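Long-range contacts in putative protease (Parabacteroides distasonis ATCC 8503, PDB 3KD4), which is of unknown function but is a putative protease, probably exported from the cell: residues Y43-D53 and Q95-H103; K450-T458 and V469-F479. All blocks are in the same frame, centred on the assembly; numbering follows the deposited sequence.

Contact 1 (Y43-D53 and Q95-H103)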
loop_
_atom_site.group_PDB
_atom_site.type_symbol
_atom_site.label_atom_id
_atom_site.label_comp_id
_atom_site.label_asym_id
_atom_site.label_seq_id
_atom_site.Cartn_x
_atom_site.Cartn_y
_atom_site.Cartn_z
ATOM N N TYR A 43 13.816 -15.441 -6.938
ATOM C CA TYR A 43 13.596 -16.818 -6.414
ATOM C C TYR A 43 14.914 -17.542 -6.114
ATOM O O TYR A 43 14.951 -18.500 -5.357
ATOM C CB TYR A 43 12.752 -17.657 -7.353
ATOM C CG TYR A 43 11.263 -17.441 -7.288
ATOM C CD1 TYR A 43 10.617 -17.179 -6.076
ATOM C CD2 TYR A 43 10.485 -17.593 -8.423
ATOM C CE1 TYR A 43 9.227 -17.035 -6.020
ATOM C CE2 TYR A 43 9.130 -17.470 -8.377
ATOM C CZ TYR A 43 8.498 -17.178 -7.172
ATOM O OH TYR A 43 7.133 -17.055 -7.102
ATOM N N GLY A 44 16.013 -17.036 -6.671
ATOM C CA GLY A 44 17.338 -17.555 -6.345
ATOM C C GLY A 44 17.780 -17.286 -4.905
ATOM O O GLY A 44 18.804 -17.823 -4.469
ATOM N N GLU A 45 17.044 -16.419 -4.203
ATOM C CA GLU A 45 17.348 -16.077 -2.816
ATOM C C GLU A 45 16.123 -16.104 -1.936
ATOM O O GLU A 45 15.022 -15.991 -2.408
ATOM C CB GLU A 45 17.935 -14.665 -2.710
ATOM C CG GLU A 45 19.299 -14.485 -3.340
ATOM C CD GLU A 45 19.222 -14.273 -4.835
ATOM O OE1 GLU A 45 18.319 -13.543 -5.279
ATOM O OE2 GLU A 45 20.072 -14.844 -5.555
ATOM N N SER A 46 16.364 -16.239 -0.639
ATOM C CA SER A 46 15.373 -15.978 0.367
ATOM C C SER A 46 15.850 -14.799 1.233
ATOM O O SER A 46 17.069 -14.612 1.450
ATOM C CB SER A 46 15.112 -17.247 1.176
ATOM O OG SER A 46 14.430 -18.222 0.396
ATOM N N PHE A 47 14.894 -14.016 1.725
ATOM C CA PHE A 47 15.172 -12.801 2.506
ATOM C C PHE A 47 14.441 -12.873 3.809
ATOM O O PHE A 47 13.241 -13.026 3.806
ATOM C CB PHE A 47 14.691 -11.577 1.720
ATOM C CG PHE A 47 15.237 -11.522 0.343
ATOM C CD1 PHE A 47 16.460 -10.927 0.102
ATOM C CD2 PHE A 47 14.561 -12.106 -0.706
ATOM C CE1 PHE A 47 16.968 -10.881 -1.183
ATOM C CE2 PHE A 47 15.080 -12.059 -1.993
ATOM C CZ PHE A 47 16.270 -11.462 -2.218
ATOM N N ILE A 48 15.159 -12.789 4.923
ATOM C CA ILE A 48 14.522 -12.908 6.244
ATOM C C ILE A 48 14.886 -11.731 7.135
ATOM O O ILE A 48 16.023 -11.611 7.542
ATOM C CB ILE A 48 14.950 -14.208 6.991
ATOM C CG1 ILE A 48 14.722 -15.464 6.134
ATOM C CG2 ILE A 48 14.195 -14.306 8.371
ATOM C CD1 ILE A 48 15.626 -16.691 6.524
ATOM N N VAL A 49 13.901 -10.905 7.457
ATOM C CA VAL A 49 14.135 -9.684 8.226
ATOM C C VAL A 49 13.853 -9.897 9.715
ATOM O O VAL A 49 12.871 -10.520 10.070
ATOM C CB VAL A 49 13.257 -8.546 7.646
ATOM C CG1 VAL A 49 13.397 -7.267 8.480
ATOM C CG2 VAL A 49 13.683 -8.246 6.149
ATOM N N TYR A 50 14.716 -9.406 10.602
ATOM C CA TYR A 50 14.442 -9.508 12.024
ATOM C C TYR A 50 15.182 -8.459 12.805
ATOM O O TYR A 50 16.098 -7.797 12.289
ATOM C CB TYR A 50 14.762 -10.908 12.562
ATOM C CG TYR A 50 16.227 -11.276 12.478
ATOM C CD1 TYR A 50 16.826 -11.600 11.265
ATOM C CD2 TYR A 50 17.009 -11.314 13.620
ATOM C CE1 TYR A 50 18.212 -11.926 11.202
ATOM C CE2 TYR A 50 18.359 -11.656 13.570
ATOM C CZ TYR A 50 18.954 -11.926 12.369
ATOM O OH TYR A 50 20.293 -12.273 12.385
ATOM N N ASN A 51 14.774 -8.308 14.068
ATOM C CA ASN A 51 15.388 -7.321 14.946
ATOM C C ASN A 51 16.203 -8.015 16.029
ATOM O O ASN A 51 15.642 -8.529 17.002
ATOM C CB ASN A 51 14.280 -6.472 15.573
ATOM C CG ASN A 51 14.825 -5.355 16.449
ATOM O OD1 ASN A 51 15.994 -5.310 16.726
ATOM N ND2 ASN A 51 13.962 -4.471 16.891
ATOM N N PRO A 52 17.527 -8.015 15.895
ATOM C CA PRO A 52 18.351 -8.755 16.819
ATOM C C PRO A 52 18.384 -8.217 18.237
ATOM O O PRO A 52 18.871 -8.911 19.108
ATOM C CB PRO A 52 19.755 -8.650 16.222
ATOM C CG PRO A 52 19.717 -7.568 15.267
ATOM C CD PRO A 52 18.325 -7.379 14.828
ATOM N N ASP A 53 17.873 -7.024 18.494
ATOM C CA ASP A 53 17.747 -6.602 19.887
ATOM C C ASP A 53 16.788 -7.514 20.677
ATOM O O ASP A 53 16.929 -7.631 21.882
ATOM C CB ASP A 53 17.261 -5.179 19.993
ATOM C CG ASP A 53 18.292 -4.157 19.538
ATOM O OD1 ASP A 53 19.479 -4.485 19.361
ATOM O OD2 ASP A 53 17.874 -3.004 19.327
ATOM N N GLN A 95 20.526 -1.405 13.733
ATOM C CA GLN A 95 20.722 -2.778 14.215
ATOM C C GLN A 95 19.888 -3.822 13.418
ATOM O O GLN A 95 20.178 -5.015 13.482
ATOM C CB GLN A 95 20.466 -2.884 15.727
ATOM C CG GLN A 95 19.031 -3.203 16.188
ATOM C CD GLN A 95 17.974 -2.145 15.855
ATOM O OE1 GLN A 95 18.288 -1.039 15.395
ATOM N NE2 GLN A 95 16.692 -2.500 16.078
ATOM N N LEU A 96 18.881 -3.377 12.657
ATOM C CA LEU A 96 17.986 -4.306 11.973
ATOM C C LEU A 96 18.745 -5.157 10.979
ATOM O O LEU A 96 19.730 -4.698 10.423
ATOM C CB LEU A 96 16.850 -3.572 11.305
ATOM C CG LEU A 96 15.869 -2.887 12.273
ATOM C CD1 LEU A 96 14.808 -2.157 11.434
ATOM C CD2 LEU A 96 15.268 -3.875 13.273
ATOM N N LYS A 97 18.327 -6.419 10.836
ATOM C CA LYS A 97 18.987 -7.385 9.960
ATOM C C LYS A 97 18.082 -8.029 8.954
ATOM O O LYS A 97 16.885 -8.296 9.214
ATOM C CB LYS A 97 19.638 -8.488 10.751
ATOM C CG LYS A 97 20.710 -8.016 11.686
ATOM C CD LYS A 97 21.984 -7.745 10.999
ATOM C CE LYS A 97 23.006 -7.037 11.920
ATOM N NZ LYS A 97 24.248 -6.742 11.125
ATOM N N GLU A 98 18.672 -8.286 7.790
ATOM C CA GLU A 98 18.061 -9.094 6.752
ATOM C C GLU A 98 19.062 -10.150 6.352
ATOM O O GLU A 98 20.130 -9.819 5.839
ATOM C CB GLU A 98 17.691 -8.222 5.557
ATOM C CG GLU A 98 17.205 -8.974 4.324
ATOM C CD GLU A 98 16.585 -8.058 3.306
ATOM O OE1 GLU A 98 16.602 -6.839 3.495
ATOM O OE2 GLU A 98 16.058 -8.537 2.308
HETATM N N MSE A 99 18.700 -11.416 6.586
HETATM C CA MSE A 99 19.505 -12.546 6.172
HETATM C C MSE A 99 19.111 -12.868 4.730
HETATM O O MSE A 99 17.921 -13.092 4.453
HETATM C CB MSE A 99 19.216 -13.789 7.031
HETATM C CG MSE A 99 19.881 -15.059 6.473
HETATM SE SE MSE A 99 21.747 -14.961 6.594
HETATM C CE MSE A 99 22.000 -15.303 8.504
ATOM N N VAL A 100 20.101 -12.895 3.842
ATOM C CA VAL A 100 19.892 -13.299 2.449
ATOM C C VAL A 100 20.484 -14.700 2.306
ATOM O O VAL A 100 21.673 -14.922 2.559
ATOM C CB VAL A 100 20.577 -12.325 1.471
ATOM C CG1 VAL A 100 20.398 -12.797 -0.013
ATOM C CG2 VAL A 100 20.028 -10.878 1.708
ATOM N N VAL A 101 19.632 -15.663 1.977
ATOM C CA VAL A 101 20.044 -17.036 1.721
ATOM C C VAL A 101 20.158 -17.195 0.200
ATOM O O VAL A 101 19.156 -17.075 -0.502
ATOM C CB VAL A 101 19.009 -18.011 2.265
ATOM C CG1 VAL A 101 19.479 -19.452 2.113
ATOM C CG2 VAL A 101 18.689 -17.697 3.758
ATOM N N VAL A 102 21.355 -17.465 -0.302
ATOM C CA VAL A 102 21.548 -17.673 -1.747
ATOM C C VAL A 102 21.412 -19.162 -2.015
ATOM O O VAL A 102 22.193 -19.968 -1.516
ATOM C CB VAL A 102 22.917 -17.165 -2.240
ATOM C CG1 VAL A 102 23.143 -17.551 -3.745
ATOM C CG2 VAL A 102 23.037 -15.638 -2.030
ATOM N N HIS A 103 20.381 -19.531 -2.755
ATOM C CA HIS A 103 20.105 -20.932 -2.995
ATOM C C HIS A 103 21.066 -21.481 -4.017
ATOM O O HIS A 103 21.163 -20.953 -5.141
ATOM C CB HIS A 103 18.670 -21.084 -3.443
ATOM C CG HIS A 103 17.711 -20.635 -2.401
ATOM N ND1 HIS A 103 17.773 -21.114 -1.121
ATOM C CD2 HIS A 103 16.731 -19.698 -2.414
ATOM C CE1 HIS A 103 16.835 -20.535 -0.395
ATOM N NE2 HIS A 103 16.205 -19.655 -1.152
HETATM O O HOH W 1 20.701 -18.560 -6.237
#

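Contact 2 (K450-T458 and V469-F479)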
loop_
_atom_site.group_PDB
_atom_site.type_symbol
_atom_site.label_atom_id
_atom_site.label_comp_id
_atom_site.label_asym_id
_atom_site.label_seq_id
_atom_site.Cartn_x
_atom_site.Cartn_y
_atom_site.Cartn_z
ATOM N N LYS A 450 -21.068 6.846 -20.353
ATOM C CA LYS A 450 -21.226 5.477 -19.900
ATOM C C LYS A 450 -21.847 5.530 -18.529
ATOM O O LYS A 450 -21.968 6.605 -17.939
ATOM C CB LYS A 450 -19.860 4.764 -19.832
ATOM C CG LYS A 450 -19.220 4.494 -21.201
ATOM C CD LYS A 450 -20.039 3.610 -22.123
ATOM C CE LYS A 450 -19.336 3.478 -23.456
ATOM N NZ LYS A 450 -20.074 2.661 -24.443
ATOM N N PRO A 451 -22.248 4.368 -18.007
ATOM C CA PRO A 451 -22.932 4.406 -16.716
ATOM C C PRO A 451 -22.119 5.032 -15.570
ATOM O O PRO A 451 -22.710 5.588 -14.676
ATOM C CB PRO A 451 -23.221 2.929 -16.431
ATOM C CG PRO A 451 -23.253 2.264 -17.795
ATOM C CD PRO A 451 -22.277 3.014 -18.615
ATOM N N PHE A 452 -20.796 4.984 -15.611
ATOM C CA PHE A 452 -20.020 5.432 -14.451
ATOM C C PHE A 452 -19.081 6.581 -14.789
ATOM O O PHE A 452 -18.233 6.950 -13.984
ATOM C CB PHE A 452 -19.315 4.220 -13.829
ATOM C CG PHE A 452 -20.279 3.188 -13.303
ATOM C CD1 PHE A 452 -21.196 3.523 -12.285
ATOM C CD2 PHE A 452 -20.336 1.910 -13.858
ATOM C CE1 PHE A 452 -22.149 2.578 -11.816
ATOM C CE2 PHE A 452 -21.266 0.961 -13.402
ATOM C CZ PHE A 452 -22.166 1.296 -12.369
ATOM N N GLY A 453 -19.265 7.197 -15.960
ATOM C CA GLY A 453 -18.495 8.401 -16.264
ATOM C C GLY A 453 -18.750 8.957 -17.644
ATOM O O GLY A 453 -19.636 8.495 -18.346
ATOM N N LYS A 454 -17.949 9.947 -18.026
ATOM C CA LYS A 454 -18.172 10.658 -19.285
ATOM C C LYS A 454 -16.905 11.405 -19.638
ATOM O O LYS A 454 -16.213 11.889 -18.759
ATOM C CB LYS A 454 -19.359 11.631 -19.108
ATOM C CG LYS A 454 -19.688 12.519 -20.310
ATOM C CD LYS A 454 -20.925 13.351 -20.084
ATOM C CE LYS A 454 -20.667 14.532 -19.154
ATOM N NZ LYS A 454 -21.904 15.459 -19.079
ATOM N N VAL A 455 -16.604 11.465 -20.927
ATOM C CA VAL A 455 -15.479 12.239 -21.459
ATOM C C VAL A 455 -16.042 13.148 -22.564
ATOM O O VAL A 455 -16.845 12.704 -23.384
ATOM C CB VAL A 455 -14.363 11.350 -22.044
ATOM C CG1 VAL A 455 -13.321 12.185 -22.777
ATOM C CG2 VAL A 455 -13.698 10.504 -20.958
ATOM N N THR A 456 -15.661 14.420 -22.567
ATOM C CA THR A 456 -16.096 15.297 -23.621
ATOM C C THR A 456 -14.947 16.099 -24.178
ATOM O O THR A 456 -13.946 16.358 -23.488
ATOM C CB THR A 456 -17.170 16.309 -23.146
ATOM O OG1 THR A 456 -16.544 17.238 -22.265
ATOM C CG2 THR A 456 -18.398 15.611 -22.476
ATOM N N ARG A 457 -15.142 16.551 -25.415
ATOM C CA ARG A 457 -14.245 17.494 -26.052
ATOM C C ARG A 457 -15.091 18.497 -26.830
ATOM O O ARG A 457 -15.958 18.110 -27.630
ATOM C CB ARG A 457 -13.300 16.778 -27.007
ATOM C CG ARG A 457 -12.275 17.685 -27.606
ATOM C CD ARG A 457 -11.439 16.955 -28.623
ATOM N NE ARG A 457 -12.099 16.865 -29.917
ATOM C CZ ARG A 457 -11.553 16.327 -31.005
ATOM N NH1 ARG A 457 -10.337 15.795 -30.956
ATOM N NH2 ARG A 457 -12.214 16.341 -32.162
ATOM N N THR A 458 -14.862 19.779 -26.576
ATOM C CA THR A 458 -15.523 20.806 -27.365
ATOM C C THR A 458 -14.434 21.632 -28.014
ATOM O O THR A 458 -13.373 21.838 -27.429
ATOM C CB THR A 458 -16.388 21.725 -26.508
ATOM O OG1 THR A 458 -15.539 22.368 -25.566
ATOM C CG2 THR A 458 -17.437 20.962 -25.771
ATOM N N VAL A 469 -11.826 22.439 -25.001
ATOM C CA VAL A 469 -12.031 21.993 -23.604
ATOM C C VAL A 469 -12.210 20.466 -23.551
ATOM O O VAL A 469 -13.092 19.914 -24.199
ATOM C CB VAL A 469 -13.228 22.701 -22.919
ATOM C CG1 VAL A 469 -13.377 22.255 -21.451
ATOM C CG2 VAL A 469 -13.099 24.228 -23.017
ATOM N N ARG A 470 -11.351 19.792 -22.798
ATOM C CA ARG A 470 -11.500 18.357 -22.554
ATOM C C ARG A 470 -11.902 18.137 -21.106
ATOM O O ARG A 470 -11.281 18.712 -20.220
ATOM C CB ARG A 470 -10.186 17.623 -22.833
ATOM C CG ARG A 470 -9.585 17.895 -24.222
ATOM C CD ARG A 470 -8.398 17.004 -24.439
ATOM N NE ARG A 470 -8.869 15.645 -24.677
ATOM C CZ ARG A 470 -8.286 14.540 -24.237
ATOM N NH1 ARG A 470 -7.205 14.589 -23.480
ATOM N NH2 ARG A 470 -8.813 13.373 -24.556
ATOM N N THR A 471 -12.932 17.316 -20.883
ATOM C CA THR A 471 -13.365 16.906 -19.555
ATOM C C THR A 471 -13.461 15.380 -19.413
ATOM O O THR A 471 -13.758 14.651 -20.396
ATOM C CB THR A 471 -14.747 17.509 -19.191
ATOM O OG1 THR A 471 -15.773 16.815 -19.911
ATOM C CG2 THR A 471 -14.803 18.998 -19.558
ATOM N N ILE A 472 -13.165 14.887 -18.201
ATOM C CA ILE A 472 -13.437 13.498 -17.832
ATOM C C ILE A 472 -13.963 13.438 -16.415
ATOM O O ILE A 472 -13.473 14.171 -15.567
ATOM C CB ILE A 472 -12.210 12.584 -18.008
ATOM C CG1 ILE A 472 -12.557 11.129 -17.593
ATOM C CG2 ILE A 472 -10.932 13.134 -17.284
ATOM C CD1 ILE A 472 -11.502 10.107 -17.999
ATOM N N GLU A 473 -14.978 12.607 -16.166
ATOM C CA GLU A 473 -15.369 12.291 -14.804
ATOM C C GLU A 473 -15.482 10.784 -14.685
ATOM O O GLU A 473 -16.014 10.121 -15.586
ATOM C CB GLU A 473 -16.677 12.960 -14.408
ATOM C CG GLU A 473 -17.843 12.541 -15.268
ATOM C CD GLU A 473 -19.159 13.212 -14.872
ATOM O OE1 GLU A 473 -19.151 14.428 -14.540
ATOM O OE2 GLU A 473 -20.200 12.512 -14.919
ATOM N N LEU A 474 -14.918 10.241 -13.610
ATOM C CA LEU A 474 -15.055 8.853 -13.310
ATOM C C LEU A 474 -15.682 8.780 -11.913
ATOM O O LEU A 474 -15.140 9.327 -10.938
ATOM C CB LEU A 474 -13.702 8.135 -13.410
ATOM C CG LEU A 474 -12.992 8.082 -14.760
ATOM C CD1 LEU A 474 -11.613 7.363 -14.631
ATOM C CD2 LEU A 474 -13.837 7.394 -15.852
ATOM N N ASN A 475 -16.844 8.130 -11.832
ATOM C CA ASN A 475 -17.698 8.182 -10.638
ATOM C C ASN A 475 -17.855 6.868 -9.873
ATOM O O ASN A 475 -18.677 6.772 -9.008
ATOM C CB ASN A 475 -19.074 8.679 -11.030
ATOM C CG ASN A 475 -19.029 10.013 -11.754
ATOM O OD1 ASN A 475 -18.356 10.958 -11.309
ATOM N ND2 ASN A 475 -19.763 10.108 -12.880
ATOM N N LYS A 476 -17.071 5.861 -10.199
ATOM C CA LYS A 476 -17.090 4.574 -9.490
ATOM C C LYS A 476 -15.624 4.150 -9.394
ATOM O O LYS A 476 -14.834 4.468 -10.263
ATOM C CB LYS A 476 -17.939 3.563 -10.274
ATOM C CG LYS A 476 -18.089 2.203 -9.663
ATOM C CD LYS A 476 -19.131 1.392 -10.453
ATOM C CE LYS A 476 -19.169 -0.110 -10.136
ATOM N NZ LYS A 476 -19.012 -0.449 -8.679
ATOM N N GLN A 477 -15.265 3.449 -8.319
ATOM C CA GLN A 477 -13.897 3.047 -8.051
ATOM C C GLN A 477 -13.536 1.632 -8.486
ATOM O O GLN A 477 -12.401 1.387 -8.848
ATOM C CB GLN A 477 -13.656 3.087 -6.551
ATOM C CG GLN A 477 -13.529 4.437 -6.001
ATOM C CD GLN A 477 -13.539 4.434 -4.515
ATOM O OE1 GLN A 477 -12.501 4.695 -3.905
ATOM N NE2 GLN A 477 -14.724 4.112 -3.898
ATOM N N GLN A 478 -14.466 0.697 -8.358
ATOM C CA GLN A 478 -14.188 -0.695 -8.666
ATOM C C GLN A 478 -15.130 -1.246 -9.691
ATOM O O GLN A 478 -16.331 -0.984 -9.653
ATOM C CB GLN A 478 -14.300 -1.577 -7.435
ATOM C CG GLN A 478 -13.324 -1.220 -6.330
ATOM C CD GLN A 478 -13.451 -2.179 -5.147
ATOM O OE1 GLN A 478 -14.558 -2.526 -4.758
ATOM N NE2 GLN A 478 -12.334 -2.589 -4.574
ATOM N N PHE A 479 -14.578 -2.079 -10.559
ATOM C CA PHE A 479 -15.280 -2.570 -11.724
ATOM C C PHE A 479 -15.031 -4.067 -11.893
ATOM O O PHE A 479 -13.889 -4.543 -11.817
ATOM C CB PHE A 479 -14.807 -1.823 -12.982
ATOM C CG PHE A 479 -15.002 -0.355 -12.918
ATOM C CD1 PHE A 479 -14.050 0.461 -12.294
ATOM C CD2 PHE A 479 -16.148 0.224 -13.449
ATOM C CE1 PHE A 479 -14.242 1.825 -12.206
ATOM C CE2 PHE A 479 -16.364 1.612 -13.368
ATOM C CZ PHE A 479 -15.404 2.419 -12.763
HETATM O O HOH W 2 -16.862 14.673 -18.777
HETATM O O HOH W 3 -15.586 19.555 -23.043
#

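Contact 1 (Y43-D53 and Q95-H103)
S46, I48 and Y50 pair with V101, M99 and K97 in an antiparallel strand contact at one margin of a three-stranded sheet in the DUF3857 region, 45-50 being an outermost strand and 97-102 the middle one. Each of these pairs exchanges two backbone hydrogen bonds. At one end, H103 NE2 and S46 OG share a hydrogen bond of 2.8 Å in the plane of the imidazole, while a water bridges G44 O and H103 O. At the last pair of the ladder, K97 CB sits over one face of the Y50 ring, toward its rim, a CH-pi contact 4.1 Å from the centroid; Y50 OH is hydrogen-bonded to E81. Just beyond, N51 OD1 takes two N-H groups from opposite faces of its amide plane: Q95 NE2 at 3.0 Å from N51 OD1, and D53 N, which closes an Asx turn. That double grip should fix the N51 amide, whose ND2 is held by Y124. Strand 79-82 pairs with the far side of 97-102, and the face bearing I48, M99 and V101 packs on strands 55-65 and 111-120 of the large mixed sheet.

Contact 2 (K450-T458 and V469-F479)
V469 O is gripped twice: T458 N donates to it from 3.0 Å, in its carbonyl plane, and a water donates at 2.8 Å to the same V469 O. This water also lies 2.6 Å from T456 OG1, which in turn makes a short hydrogen bond of 2.5 Å to T471 OG1; a second water, 2.7 Å from T471 OG1, continues the row and reaches K454 O weakly. Both threonine hydroxyls sit between backbone N and carbonyl carbon (chi1 70° in T456, 75° in T471), a setting that brings them together across a hydrogen-bonded antiparallel pair. The two strands form the hairpin 453-462/465-474, inner strands of a five-stranded mixed sheet in the DUF3858 region. Strands 446-450 and 423-433 pair with its outer sides, and helix 481-495 packs on the face opposite the threonines. On that face V455 CG2 lies 3.6 Å from I472 CG1, the two branches side by side; R470 NH2 is hydrogen-bonded to W494 O, and its guanidinium makes a cation-pi contact with W494. Just before G453, in the type I turn from K450 to G453, F452 O still accepts from N475 N. K476 runs extended alongside F452 and sets its CD 3.3 Å above the ring centre, while F452 CB meets the edge of the F479 ring, 4.0 Å from CE2. With an alanine in place of F452, the K476 methylenes would probably lose the ring they lie on, leaving that chain freer to swing. K476 NZ bends round to a weak bond with Q478 O.

Overall arrangement
Contacts 1 and 2 are independent pieces of sheet in two separate family regions, on opposite sides of the chain's centre: their centres are 46 Å apart and their nearest atoms about 24 Å. They follow one another in sequence, and helices 211-222 to 287-300 and the five-stranded sheet 305-363 fall between them. Their topology differs as well: contact 1 joins segments separated by 41 residues, other strands among them, whereas contact 2 lies within a single hairpin. Neither contact can be tied to an active site. A glycerol, probably from the crystallisation liquor, is hydrogen-bonded to E98 in contact 1, and Q478 in contact 2 makes a weak glycerol bond; neither identifies a substrate site.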